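Local coordinates for Ral guanine nucleotide dissociation stimulator-like 2 (Mus musculus, PDB 4JGW), which probably acts as a guanine nucleotide exchange factor for small G-proteins and associates with the GTP-bound forms of Rap1A and H-Ras in vitro, at residues 405-410 with 416-421. Numbering follows the deposited sequence.
Sequences SKDELE and FDKRRK
In the Ras-GEF (CDC25-homology) region, a salt-bridge network formed by Asp-407, Lys-418 and Arg-419 ties the loop that follows helix 392-404 to the first turns of helix 416-436. Lys-418 carries most of the contact. With CG anti to the backbone N (chi1 179°), its extended chain passes Ser-405 CB and Lys-406 O, at 3.7 and 3.5 Å from CD, and carries NZ to Ser-405 O and Asp-407 OD1. There NZ donates to Ser-405 O (2.8 Å), approaching from above the carbonyl plane, and to Asp-407 OD1 (2.7 Å), which it meets on the syn side but 34° out of the carboxylate plane. The same OD1 takes a weak, strongly bent bond from Arg-419 NH2 (3.2 Å, 120° at the hydrogen), the carboxylate and guanidinium planes being tilted but far from perpendicular. Arg-419 bends at chi2, which sets one face of its guanidinium under Lys-418 CD, 4.1 Å above the plane and over its centre. Two more acids share the positive charge: Asp-402 of helix 392-404 pairs with Lys-418 NZ, and Glu-422 is the stronger partner of Arg-419, through NH1. With a carbonyl and two carboxylates around the buried lysine's ammonium, its charged form is probably stabilised; of the two bonds to Asp-407 OD1, that from Lys-418 is probably the stronger, since that from Arg-419 is long and bent.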
loop_
_atom_site.group_PDB
_atom_site.type_symbol
_atom_site.label_atom_id
_atom_site.label_comp_id
_atom_site.label_asym_id
_atom_site.label_seq_id
_atom_site.Cartn_x
_atom_site.Cartn_y
_atom_site.Cartn_z
ATOM N N SER A 405 8.265 10.566 -13.677
ATOM C CA SER A 405 7.988 9.804 -14.892
ATOM C C SER A 405 6.735 10.290 -15.613
ATOM O O SER A 405 5.731 10.623 -14.981
ATOM C CB SER A 405 7.863 8.314 -14.570
ATOM O OG SER A 405 9.019 7.836 -13.905
ATOM N N LYS A 406 6.809 10.315 -16.941
ATOM C CA LYS A 406 5.699 10.756 -17.783
ATOM C C LYS A 406 4.655 9.654 -17.930
ATOM O O LYS A 406 5.000 8.475 -18.034
ATOM C CB LYS A 406 6.213 11.175 -19.167
ATOM C CG LYS A 406 7.222 12.319 -19.145
ATOM C CD LYS A 406 7.857 12.534 -20.512
ATOM C CE LYS A 406 8.802 13.727 -20.491
ATOM N NZ LYS A 406 9.457 13.951 -21.809
ATOM N N ASP A 407 3.383 10.047 -17.930
ATOM C CA ASP A 407 2.277 9.118 -18.143
ATOM C C ASP A 407 2.289 8.592 -19.575
ATOM O O ASP A 407 2.235 7.382 -19.806
ATOM C CB ASP A 407 0.935 9.798 -17.850
ATOM C CG ASP A 407 0.690 10.008 -16.364
ATOM O OD1 ASP A 407 1.356 9.352 -15.533
ATOM O OD2 ASP A 407 -0.187 10.833 -16.026
ATOM N N GLU A 408 2.357 9.518 -20.526
ATOM C CA GLU A 408 2.395 9.185 -21.941
ATOM C C GLU A 408 3.646 9.765 -22.587
ATOM O O GLU A 408 4.179 10.780 -22.130
ATOM C CB GLU A 408 1.145 9.716 -22.651
ATOM C CG GLU A 408 -0.163 9.047 -22.226
ATOM C CD GLU A 408 -1.404 9.778 -22.729
ATOM O OE1 GLU A 408 -1.288 10.616 -23.649
ATOM O OE2 GLU A 408 -2.504 9.510 -22.204
ATOM N N LEU A 409 4.120 9.106 -23.638
ATOM C CA LEU A 409 5.195 9.645 -24.460
ATOM C C LEU A 409 4.597 10.612 -25.482
ATOM O O LEU A 409 3.375 10.665 -25.647
ATOM C CB LEU A 409 5.967 8.518 -25.160
ATOM C CG LEU A 409 6.689 7.464 -24.310
ATOM C CD1 LEU A 409 7.269 6.377 -25.204
ATOM C CD2 LEU A 409 7.785 8.080 -23.438
ATOM N N GLU A 410 5.458 11.368 -26.161
ATOM C CA GLU A 410 5.022 12.367 -27.149
ATOM C C GLU A 410 4.031 11.815 -28.178
ATOM O O GLU A 410 3.050 12.481 -28.520
ATOM C CB GLU A 410 6.229 12.992 -27.852
ATOM C CG GLU A 410 7.125 13.815 -26.930
ATOM C CD GLU A 410 8.248 14.524 -27.667
ATOM O OE1 GLU A 410 7.995 15.087 -28.758
ATOM O OE2 GLU A 410 9.386 14.527 -27.147
ATOM N N PHE A 416 4.772 2.539 -20.245
ATOM C CA PHE A 416 4.575 1.401 -19.350
ATOM C C PHE A 416 5.723 1.186 -18.366
ATOM O O PHE A 416 5.523 0.594 -17.307
ATOM C CB PHE A 416 4.259 0.116 -20.122
ATOM C CG PHE A 416 3.511 -0.906 -19.307
ATOM C CD1 PHE A 416 2.130 -0.818 -19.160
ATOM C CD2 PHE A 416 4.188 -1.949 -18.676
ATOM C CE1 PHE A 416 1.430 -1.756 -18.401
ATOM C CE2 PHE A 416 3.501 -2.888 -17.915
ATOM C CZ PHE A 416 2.118 -2.795 -17.779
ATOM N N ASP A 417 6.914 1.678 -18.714
ATOM C CA ASP A 417 8.058 1.670 -17.800
ATOM C C ASP A 417 7.676 2.245 -16.437
ATOM O O ASP A 417 8.027 1.681 -15.399
ATOM C CB ASP A 417 9.232 2.460 -18.387
ATOM C CG ASP A 417 9.957 1.710 -19.494
ATOM O OD1 ASP A 417 9.601 0.545 -19.777
ATOM O OD2 ASP A 417 10.892 2.290 -20.082
ATOM N N LYS A 418 6.948 3.360 -16.456
ATOM C CA LYS A 418 6.431 3.992 -15.243
ATOM C C LYS A 418 5.616 3.001 -14.408
ATOM O O LYS A 418 5.762 2.944 -13.185
ATOM C CB LYS A 418 5.574 5.216 -15.602
ATOM C CG LYS A 418 4.962 5.929 -14.402
ATOM C CD LYS A 418 4.324 7.254 -14.790
ATOM C CE LYS A 418 3.822 7.985 -13.551
ATOM N NZ LYS A 418 3.494 9.411 -13.820
ATOM N N ARG A 419 4.776 2.220 -15.083
ATOM C CA ARG A 419 3.872 1.277 -14.420
ATOM C C ARG A 419 4.606 0.081 -13.810
ATOM O O ARG A 419 4.166 -0.471 -12.798
ATOM C CB ARG A 419 2.772 0.805 -15.380
ATOM C CG ARG A 419 1.991 1.931 -16.060
ATOM C CD ARG A 419 1.410 2.913 -15.049
ATOM N NE ARG A 419 1.011 4.175 -15.669
ATOM C CZ ARG A 419 0.685 5.277 -14.996
ATOM N NH1 ARG A 419 0.713 5.292 -13.669
ATOM N NH2 ARG A 419 0.334 6.373 -15.653
ATOM N N ARG A 420 5.719 -0.310 -14.432
ATOM C CA ARG A 420 6.570 -1.380 -13.908
ATOM C C ARG A 420 7.238 -0.947 -12.611
ATOM O O ARG A 420 7.308 -1.720 -11.651
ATOM C CB ARG A 420 7.641 -1.772 -14.929
ATOM C CG ARG A 420 7.123 -2.588 -16.090
ATOM C CD ARG A 420 8.242 -2.987 -17.040
ATOM N NE ARG A 420 7.684 -3.390 -18.326
ATOM C CZ ARG A 420 7.334 -4.630 -18.645
ATOM N NH1 ARG A 420 7.508 -5.627 -17.780
ATOM N NH2 ARG A 420 6.816 -4.874 -19.841
ATOM N N LYS A 421 7.733 0.290 -12.602
ATOM C CA LYS A 421 8.379 0.881 -11.434
ATOM C C LYS A 421 7.373 1.067 -10.301
ATOM O O LYS A 421 7.718 0.934 -9.126
ATOM C CB LYS A 421 9.022 2.222 -11.797
ATOM C CG LYS A 421 10.138 2.127 -12.829
ATOM C CD LYS A 421 10.720 3.497 -13.141
ATOM C CE LYS A 421 11.645 3.439 -14.351
ATOM N NZ LYS A 421 12.390 4.715 -14.533
#